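PDB 3QA9: CoA binding domain protein from Escherichia coli, which is of unknown function but belongs to the CoA-binding domain family, a small single-domain protein with a Rossmann-like fold. Local coordinates for residues 7-12 with 134-139; 32-37 with 79-84; 112-117 with 122-127. All coordinates share one frame; numbering follows the deposited sequence.

Starting from the N terminus, residues 7-12 open the widest loop: interaction 1 closes it 122 residues later, where helix 9-18 meets the end of helix 130-137. The other two contacts nest inside that loop and follow each other in series. Interaction 2 brings the start of helix 34-43 onto the residues that follow strand 77-80, and interaction 3 is a short return from helix 111-119 to edge strand 123-126. Both reach the same parallel sheet, with centres about 17 Å apart. Interactions 1 and 3 touch directly, since Leu7 and Ile12 lie against strand 123-126; interaction 2 keeps about 8 Å from interaction 1, between nearest atoms.

Interaction 1. Residues 7-12 with 134-139; sequences LTDEDI and HERLLG
A two-pronged, end-on salt bridge between Asp9 and Arg136 joins helix 9-18 to helix 130-137. Thr8 is the N-cap of the first helix and forms a capping box with Asp11: Thr8 N donates to Asp11 OD2 at 3.0 Å, and the return bond from Asp11 N to Thr8 OG1 is weak. Next, in the first turn, Asp9 OD1 receives Arg136 NH2 at 2.8 Å in a nearly straight bond (176°), while Arg136 NH1 reaches Asp9 OD2 at 2.9 Å. Both oxygens lie close to the guanidinium plane but are approached from above the carboxylate plane, the two planes being 58° apart. A bend at chi3 (73°) in the arginine chain turns its end toward the aspartate. Further along, Ile12 presses its CG2 branch on Leu137 CD1 at a tight 3.4 Å, and that same methyl lies 3.5 Å from Asp9 O. The other methyl, Leu137 CD2, lies over one guanidinium face, toward its rim. Arg136 NH2 also pairs with Glu133, so two carboxylates probably offset the guanidinium charge, and the two-nitrogen grip limits its rotation where the first and last helices meet.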
loop_
_atom_site.group_PDB
_atom_site.type_symbol
_atom_site.label_atom_id
_atom_site.label_comp_id
_atom_site.label_asym_id
_atom_site.label_seq_id
_atom_site.Cartn_x
_atom_site.Cartn_y
_atom_site.Cartn_z
ATOM N N LEU A 7 13.339 8.748 -2.165
ATOM C CA LEU A 7 13.896 7.956 -1.078
ATOM C C LEU A 7 15.030 7.074 -1.571
ATOM O O LEU A 7 15.176 6.840 -2.766
ATOM C CB LEU A 7 12.813 7.076 -0.453
ATOM C CG LEU A 7 11.557 7.782 0.059
ATOM C CD1 LEU A 7 10.534 6.734 0.473
ATOM C CD2 LEU A 7 11.900 8.693 1.234
ATOM N N THR A 8 15.832 6.592 -0.630
ATOM C CA THR A 8 16.947 5.716 -0.940
ATOM C C THR A 8 16.484 4.291 -0.694
ATOM O O THR A 8 15.456 4.061 -0.053
ATOM C CB THR A 8 18.146 5.974 -0.006
ATOM O OG1 THR A 8 17.733 5.778 1.355
ATOM C CG2 THR A 8 18.668 7.397 -0.172
ATOM N N ASP A 9 17.237 3.331 -1.212
ATOM C CA ASP A 9 16.902 1.935 -0.990
ATOM C C ASP A 9 16.850 1.629 0.510
ATOM O O ASP A 9 16.033 0.837 0.947
ATOM C CB ASP A 9 17.925 1.027 -1.664
ATOM C CG ASP A 9 17.702 0.891 -3.165
ATOM O OD1 ASP A 9 16.749 1.499 -3.697
ATOM O OD2 ASP A 9 18.490 0.164 -3.798
ATOM N N GLU A 10 17.714 2.263 1.301
ATOM C CA GLU A 10 17.725 2.041 2.758
ATOM C C GLU A 10 16.384 2.434 3.383
ATOM O O GLU A 10 15.847 1.714 4.222
ATOM C CB GLU A 10 18.865 2.840 3.424
ATOM C CG GLU A 10 18.736 2.993 4.944
ATOM C CD GLU A 10 18.711 1.676 5.691
ATOM O OE1 GLU A 10 18.294 1.658 6.866
ATOM O OE2 GLU A 10 19.101 0.661 5.098
ATOM N N ASP A 11 15.853 3.581 2.970
ATOM C CA ASP A 11 14.571 4.069 3.481
ATOM C C ASP A 11 13.454 3.087 3.124
ATOM O O ASP A 11 12.581 2.798 3.925
ATOM C CB ASP A 11 14.195 5.437 2.879
ATOM C CG ASP A 11 15.212 6.530 3.164
ATOM O OD1 ASP A 11 15.814 6.535 4.251
ATOM O OD2 ASP A 11 15.387 7.391 2.276
ATOM N N ILE A 12 13.470 2.604 1.891
ATOM C CA ILE A 12 12.462 1.656 1.441
ATOM C C ILE A 12 12.554 0.390 2.278
ATOM O O ILE A 12 11.553 -0.169 2.718
ATOM C CB ILE A 12 12.666 1.310 -0.041
ATOM C CG1 ILE A 12 12.419 2.552 -0.893
ATOM C CG2 ILE A 12 11.729 0.197 -0.435
ATOM C CD1 ILE A 12 11.033 3.133 -0.725
ATOM N N HIS A 134 10.283 -5.724 -1.952
ATOM C CA HIS A 134 10.568 -6.708 -0.923
ATOM C C HIS A 134 11.553 -7.722 -1.490
ATOM O O HIS A 134 12.533 -8.074 -0.839
ATOM C CB HIS A 134 9.287 -7.412 -0.480
ATOM C CG HIS A 134 9.421 -8.137 0.821
ATOM N ND1 HIS A 134 10.135 -9.311 0.951
ATOM C CD2 HIS A 134 8.971 -7.831 2.061
ATOM C CE1 HIS A 134 10.120 -9.693 2.216
ATOM N NE2 HIS A 134 9.422 -8.811 2.911
ATOM N N GLU A 135 11.292 -8.182 -2.711
ATOM C CA GLU A 135 12.158 -9.160 -3.366
ATOM C C GLU A 135 13.555 -8.599 -3.650
ATOM O O GLU A 135 14.562 -9.300 -3.552
ATOM C CB GLU A 135 11.529 -9.613 -4.688
ATOM C CG GLU A 135 10.090 -10.096 -4.566
ATOM C CD GLU A 135 9.472 -10.478 -5.910
ATOM O OE1 GLU A 135 9.763 -9.802 -6.925
ATOM O OE2 GLU A 135 8.679 -11.446 -5.948
ATOM N N ARG A 136 13.601 -7.323 -3.996
ATOM C CA ARG A 136 14.839 -6.636 -4.342
ATOM C C ARG A 136 15.715 -6.266 -3.147
ATOM O O ARG A 136 16.936 -6.392 -3.176
ATOM C CB ARG A 136 14.479 -5.358 -5.101
ATOM C CG ARG A 136 15.618 -4.669 -5.783
ATOM C CD ARG A 136 15.103 -3.515 -6.641
ATOM N NE ARG A 136 14.660 -2.346 -5.885
ATOM C CZ ARG A 136 15.473 -1.444 -5.346
ATOM N NH1 ARG A 136 16.784 -1.569 -5.466
ATOM N NH2 ARG A 136 14.979 -0.394 -4.712
ATOM N N LEU A 137 15.064 -5.808 -2.093
ATOM C CA LEU A 137 15.751 -5.331 -0.905
ATOM C C LEU A 137 15.839 -6.259 0.266
ATOM O O LEU A 137 16.740 -6.153 1.081
ATOM C CB LEU A 137 15.088 -4.046 -0.440
ATOM C CG LEU A 137 15.113 -2.969 -1.506
ATOM C CD1 LEU A 137 14.527 -1.697 -0.953
ATOM C CD2 LEU A 137 16.535 -2.739 -1.930
ATOM N N LEU A 138 14.859 -7.132 0.383
ATOM C CA LEU A 138 14.849 -8.084 1.463
ATOM C C LEU A 138 14.794 -9.433 0.769
ATOM O O LEU A 138 14.005 -10.290 1.079
ATOM C CB LEU A 138 13.635 -7.853 2.351
ATOM C CG LEU A 138 13.587 -6.492 3.056
ATOM C CD1 LEU A 138 12.236 -6.304 3.671
ATOM C CD2 LEU A 138 14.656 -6.388 4.129
ATOM N N GLY A 139 15.677 -9.573 -0.201
ATOM C CA GLY A 139 15.787 -10.781 -0.979
ATOM C C GLY A 139 16.192 -12.027 -0.230
ATOM O O GLY A 139 16.890 -11.935 0.823
#

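Interaction 2. Residues 32-37 with 79-84; sequences ERDANI and DLFVDP
Phe81 lays one ring face over the backbone of Ala35, in the first turn of helix 34-43. Ala35 CA stands almost exactly above the middle of the ring, 3.7 Å from its centroid and 9° off the normal, so the main contact is a CH-pi interaction made by a backbone carbon. The methyl shifts toward the root of the ring, with Ala35 CB 3.8 Å from Phe81 CG. In this way the alanine spans the ring from its centre to its attachment point, and its small side chain lets the aromatic plane come down close to the helix. The CB of Phe81 already points to the helix, and a chi1 of -77° sets the ring against Ala35.

Asp34 approaches from the rim. Its OD2 lies near the ring plane, 3.6 Å from Phe81 CD1, and the carboxylate is turned almost perpendicular to the ring, 81° between planes. This places a carboxylate oxygen against the ring's edge, probably favoured by the slightly positive C-H rim. The other oxygen, Asp34 OD1, faces its own segment, taking weak bonds from Ala35 N and, as part of a salt bridge, from Arg33 NE. Arg33, the N-cap residue, also reaches across through a water, which accepts from Arg33 NH2 at 3.0 Å and donates to Phe81 O at 2.8 Å. A polar bridge thus runs beside the aromatic contact.

Phe81 directly follows strand 77-80 at the C-terminal end of the parallel sheet, the end where Rossmann-like folds usually place their ligand sites. Its backbone is hydrogen-bonded to Val25, and its side chain also touches Leu24 of strand 21-25 and Gln105 beyond strand 101-104. The ring therefore lies between the start of helix 34-43 and the central strands.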
loop_
_atom_site.group_PDB
_atom_site.type_symbol
_atom_site.label_atom_id
_atom_site.label_comp_id
_atom_site.label_asym_id
_atom_site.label_seq_id
_atom_site.Cartn_x
_atom_site.Cartn_y
_atom_site.Cartn_z
ATOM N N GLU A 32 -5.367 -12.784 -11.346
ATOM C CA GLU A 32 -4.408 -12.194 -12.255
ATOM C C GLU A 32 -4.212 -10.707 -12.069
ATOM O O GLU A 32 -3.395 -10.125 -12.751
ATOM C CB GLU A 32 -4.792 -12.468 -13.709
ATOM C CG GLU A 32 -4.224 -13.742 -14.262
ATOM C CD GLU A 32 -4.633 -14.947 -13.469
ATOM O OE1 GLU A 32 -5.854 -15.146 -13.292
ATOM O OE2 GLU A 32 -3.737 -15.695 -13.022
ATOM N N ARG A 33 -4.957 -10.086 -11.160
ATOM C CA ARG A 33 -4.806 -8.648 -10.938
ATOM C C ARG A 33 -3.597 -8.357 -10.063
ATOM O O ARG A 33 -3.368 -9.045 -9.077
ATOM C CB ARG A 33 -6.056 -8.049 -10.270
ATOM C CG ARG A 33 -7.212 -7.727 -11.211
ATOM C CD ARG A 33 -6.839 -6.644 -12.213
ATOM N NE ARG A 33 -6.404 -5.394 -11.578
ATOM C CZ ARG A 33 -7.182 -4.596 -10.849
ATOM N NH1 ARG A 33 -8.457 -4.904 -10.643
ATOM N NH2 ARG A 33 -6.683 -3.478 -10.334
ATOM N N ASP A 34 -2.832 -7.330 -10.420
ATOM C CA ASP A 34 -1.647 -6.953 -9.649
ATOM C C ASP A 34 -1.987 -6.771 -8.172
ATOM O O ASP A 34 -1.255 -7.235 -7.296
ATOM C CB ASP A 34 -1.041 -5.662 -10.220
ATOM C CG ASP A 34 -2.083 -4.584 -10.467
ATOM O OD1 ASP A 34 -3.294 -4.909 -10.503
ATOM O OD2 ASP A 34 -1.695 -3.408 -10.653
ATOM N N ALA A 35 -3.111 -6.114 -7.902
ATOM C CA ALA A 35 -3.550 -5.878 -6.530
ATOM C C ALA A 35 -3.695 -7.181 -5.746
ATOM O O ALA A 35 -3.365 -7.245 -4.559
ATOM C CB ALA A 35 -4.873 -5.128 -6.534
ATOM N N ASN A 36 -4.202 -8.217 -6.403
ATOM C CA ASN A 36 -4.383 -9.515 -5.756
ATOM C C ASN A 36 -3.033 -10.190 -5.510
ATOM O O ASN A 36 -2.757 -10.685 -4.409
ATOM C CB ASN A 36 -5.270 -10.408 -6.633
ATOM C CG ASN A 36 -5.619 -11.731 -5.968
ATOM O OD1 ASN A 36 -4.790 -12.636 -5.883
ATOM N ND2 ASN A 36 -6.854 -11.847 -5.496
ATOM N N ILE A 37 -2.187 -10.200 -6.533
ATOM C CA ILE A 37 -0.869 -10.817 -6.414
ATOM C C ILE A 37 -0.042 -10.195 -5.291
ATOM O O ILE A 37 0.527 -10.906 -4.458
ATOM C CB ILE A 37 -0.088 -10.698 -7.733
ATOM C CG1 ILE A 37 -0.800 -11.493 -8.832
ATOM C CG2 ILE A 37 1.331 -11.195 -7.539
ATOM C CD1 ILE A 37 -0.210 -11.274 -10.228
ATOM N N ASP A 79 -1.307 1.279 0.743
ATOM C CA ASP A 79 -0.787 0.857 -0.552
ATOM C C ASP A 79 -1.877 1.051 -1.597
ATOM O O ASP A 79 -2.916 0.407 -1.555
ATOM C CB ASP A 79 -0.364 -0.613 -0.444
ATOM C CG ASP A 79 0.437 -1.103 -1.639
ATOM O OD1 ASP A 79 1.110 -0.297 -2.306
ATOM O OD2 ASP A 79 0.406 -2.326 -1.877
ATOM N N LEU A 80 -1.610 1.941 -2.544
ATOM C CA LEU A 80 -2.566 2.302 -3.580
ATOM C C LEU A 80 -2.521 1.626 -4.931
ATOM O O LEU A 80 -1.491 1.578 -5.582
ATOM C CB LEU A 80 -2.494 3.808 -3.822
ATOM C CG LEU A 80 -2.661 4.682 -2.585
ATOM C CD1 LEU A 80 -2.472 6.122 -2.983
ATOM C CD2 LEU A 80 -4.034 4.463 -1.965
ATOM N N PHE A 81 -3.683 1.136 -5.341
ATOM C CA PHE A 81 -3.882 0.503 -6.636
ATOM C C PHE A 81 -5.125 1.226 -7.143
ATOM O O PHE A 81 -6.212 0.652 -7.181
ATOM C CB PHE A 81 -4.180 -0.994 -6.477
ATOM C CG PHE A 81 -2.966 -1.823 -6.189
ATOM C CD1 PHE A 81 -2.178 -2.310 -7.229
ATOM C CD2 PHE A 81 -2.638 -2.163 -4.885
ATOM C CE1 PHE A 81 -1.051 -3.091 -6.968
ATOM C CE2 PHE A 81 -1.509 -2.946 -4.611
ATOM C CZ PHE A 81 -0.731 -3.425 -5.655
ATOM N N VAL A 82 -4.962 2.500 -7.500
ATOM C CA VAL A 82 -6.080 3.320 -7.973
ATOM C C VAL A 82 -5.644 4.284 -9.070
ATOM O O VAL A 82 -4.455 4.553 -9.242
ATOM C CB VAL A 82 -6.679 4.173 -6.825
ATOM C CG1 VAL A 82 -7.180 3.281 -5.716
ATOM C CG2 VAL A 82 -5.621 5.139 -6.284
ATOM N N ASP A 83 -6.616 4.803 -9.816
ATOM C CA ASP A 83 -6.316 5.764 -10.869
ATOM C C ASP A 83 -5.806 7.018 -10.161
ATOM O O ASP A 83 -6.305 7.380 -9.100
ATOM C CB ASP A 83 -7.584 6.086 -11.664
ATOM C CG ASP A 83 -8.030 4.933 -12.552
ATOM O OD1 ASP A 83 -9.252 4.795 -12.775
ATOM O OD2 ASP A 83 -7.160 4.177 -13.034
ATOM N N PRO A 84 -4.795 7.689 -10.730
ATOM C CA PRO A 84 -4.243 8.902 -10.117
ATOM C C PRO A 84 -5.252 9.964 -9.667
ATOM O O PRO A 84 -5.111 10.549 -8.594
ATOM C CB PRO A 84 -3.306 9.427 -11.196
ATOM C CG PRO A 84 -2.776 8.169 -11.800
ATOM C CD PRO A 84 -4.042 7.335 -11.946
HETATM O O HOH W 1 -7.429 -1.728 -8.067
#

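Interaction 3. Residues 112-117 with 122-127; sequences LAARQA and LIIVAN
Ile124 points its CG1 branch at helix 111-119, where it meets two alanines spaced three residues apart. CG1 stands opposite the carbonyl carbon (chi1 -76°), directing the longer branch to the helix, while CG2 takes the position opposite the backbone N. The second torsion is unusual: at -20° it lies near an eclipsed arrangement and swings CD1 onto Ala117. The resulting separation of Ala117 CB and Ile124 CD1, 3.4 Å, is tighter than ordinary carbon packing; the close pair and the near-eclipsed torsion occur together, so the exact placing of this methyl is somewhat doubtful. CG1 meanwhile faces the helix backbone, 3.5 Å from Ala114 O, and is 4.2 Å from Ala114 CB. The two alanines present little more than methyl groups, so the strand side chain can press against the helix surface itself.

The contact belongs to the beta-alpha-beta unit formed by strand 101-104, helix 111-119 and strand 123-126, part of the Rossmann-like sheet. Here the chain leaves the helix and turns back into the edge strand within a few residues. Leu122, just before that strand, has its amide tied to the helix: Leu122 N donates to Ala117 O at 3.1 Å, with the nitrogen standing above the carbonyl plane, 37° out of it.

The side chain of Leu122 folds alongside the same carbonyl. Its CG stands beside the backbone N, and the bent second torsion brings CD1 to 3.7 Å from Ala117 O. Leu122 CB faces Ala117 CB more loosely, at 4.3 Å. Val91 of helix 87-97 also packs on Ala117, and Ile95 of that helix on Leu122, while Val102 of the adjoining strand touches both Leu122 and Ile124.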
loop_
_atom_site.group_PDB
_atom_site.type_symbol
_atom_site.label_atom_id
_atom_site.label_comp_id
_atom_site.label_asym_id
_atom_site.label_seq_id
_atom_site.Cartn_x
_atom_site.Cartn_y
_atom_site.Cartn_z
ATOM N N LEU A 112 -0.300 16.113 -6.645
ATOM C CA LEU A 112 -1.054 16.863 -5.645
ATOM C C LEU A 112 -1.386 16.024 -4.421
ATOM O O LEU A 112 -1.275 16.501 -3.293
ATOM C CB LEU A 112 -2.331 17.432 -6.257
ATOM C CG LEU A 112 -2.086 18.507 -7.320
ATOM C CD1 LEU A 112 -3.412 18.923 -7.924
ATOM C CD2 LEU A 112 -1.372 19.705 -6.706
ATOM N N ALA A 113 -1.791 14.778 -4.641
ATOM C CA ALA A 113 -2.126 13.885 -3.530
ATOM C C ALA A 113 -0.876 13.614 -2.700
ATOM O O ALA A 113 -0.915 13.624 -1.466
ATOM C CB ALA A 113 -2.698 12.569 -4.063
ATOM N N ALA A 114 0.236 13.370 -3.384
ATOM C CA ALA A 114 1.500 13.097 -2.700
ATOM C C ALA A 114 1.919 14.270 -1.825
ATOM O O ALA A 114 2.320 14.091 -0.673
ATOM C CB ALA A 114 2.597 12.793 -3.724
ATOM N N ARG A 115 1.822 15.475 -2.371
ATOM C CA ARG A 115 2.204 16.671 -1.629
ATOM C C ARG A 115 1.341 16.846 -0.380
ATOM O O ARG A 115 1.840 17.166 0.694
ATOM C CB ARG A 115 2.113 17.896 -2.549
ATOM C CG ARG A 115 2.454 19.262 -1.915
ATOM C CD ARG A 115 3.866 19.320 -1.314
ATOM N NE ARG A 115 4.939 19.003 -2.256
ATOM C CZ ARG A 115 5.581 19.886 -3.023
ATOM N NH1 ARG A 115 5.269 21.172 -2.977
ATOM N NH2 ARG A 115 6.556 19.475 -3.828
ATOM N N GLN A 116 0.048 16.611 -0.509
ATOM C CA GLN A 116 -0.833 16.727 0.643
ATOM C C GLN A 116 -0.396 15.763 1.747
ATOM O O GLN A 116 -0.322 16.126 2.911
ATOM C CB GLN A 116 -2.273 16.450 0.222
ATOM C CG GLN A 116 -3.264 16.774 1.294
ATOM C CD GLN A 116 -4.676 16.606 0.804
ATOM O OE1 GLN A 116 -4.915 15.959 -0.214
ATOM N NE2 GLN A 116 -5.622 17.183 1.522
ATOM N N ALA A 117 -0.091 14.531 1.378
ATOM C CA ALA A 117 0.371 13.560 2.368
ATOM C C ALA A 117 1.676 14.023 3.000
ATOM O O ALA A 117 1.831 13.983 4.218
ATOM C CB ALA A 117 0.581 12.213 1.731
ATOM N N LEU A 122 3.395 12.439 6.368
ATOM C CA LEU A 122 3.578 11.079 5.884
ATOM C C LEU A 122 4.685 10.949 4.850
ATOM O O LEU A 122 5.012 11.898 4.139
ATOM C CB LEU A 122 2.278 10.528 5.291
ATOM C CG LEU A 122 1.145 10.243 6.278
ATOM C CD1 LEU A 122 0.491 11.563 6.692
ATOM C CD2 LEU A 122 0.124 9.309 5.639
ATOM N N ILE A 123 5.261 9.754 4.786
ATOM C CA ILE A 123 6.300 9.448 3.824
ATOM C C ILE A 123 5.554 8.988 2.585
ATOM O O ILE A 123 4.491 8.387 2.666
ATOM C CB ILE A 123 7.236 8.345 4.340
ATOM C CG1 ILE A 123 8.046 8.885 5.528
ATOM C CG2 ILE A 123 8.174 7.886 3.231
ATOM C CD1 ILE A 123 8.952 7.841 6.158
ATOM N N ILE A 124 6.141 9.295 1.441
ATOM C CA ILE A 124 5.593 9.012 0.124
ATOM C C ILE A 124 6.520 8.039 -0.614
ATOM O O ILE A 124 7.714 8.267 -0.660
ATOM C CB ILE A 124 5.518 10.373 -0.688
ATOM C CG1 ILE A 124 4.346 11.247 -0.240
ATOM C CG2 ILE A 124 5.437 10.137 -2.127
ATOM C CD1 ILE A 124 3.274 10.556 0.465
ATOM N N VAL A 125 5.984 6.951 -1.159
ATOM C CA VAL A 125 6.783 6.020 -1.963
ATOM C C VAL A 125 6.047 6.076 -3.296
ATOM O O VAL A 125 4.824 5.989 -3.319
ATOM C CB VAL A 125 6.765 4.571 -1.412
ATOM C CG1 VAL A 125 7.602 3.667 -2.319
ATOM C CG2 VAL A 125 7.334 4.545 0.000
ATOM N N ALA A 126 6.762 6.250 -4.402
ATOM C CA ALA A 126 6.069 6.356 -5.679
ATOM C C ALA A 126 6.725 5.616 -6.830
ATOM O O ALA A 126 7.952 5.593 -6.977
ATOM C CB ALA A 126 5.884 7.829 -6.042
ATOM N N ASN A 127 5.864 5.022 -7.645
ATOM C CA ASN A 127 6.258 4.239 -8.799
ATOM C C ASN A 127 7.170 3.073 -8.408
ATOM O O ASN A 127 8.205 2.829 -9.022
ATOM C CB ASN A 127 6.925 5.112 -9.860
ATOM C CG ASN A 127 6.721 4.560 -11.261
ATOM O OD1 ASN A 127 7.633 4.544 -12.068
ATOM N ND2 ASN A 127 5.508 4.111 -11.548
#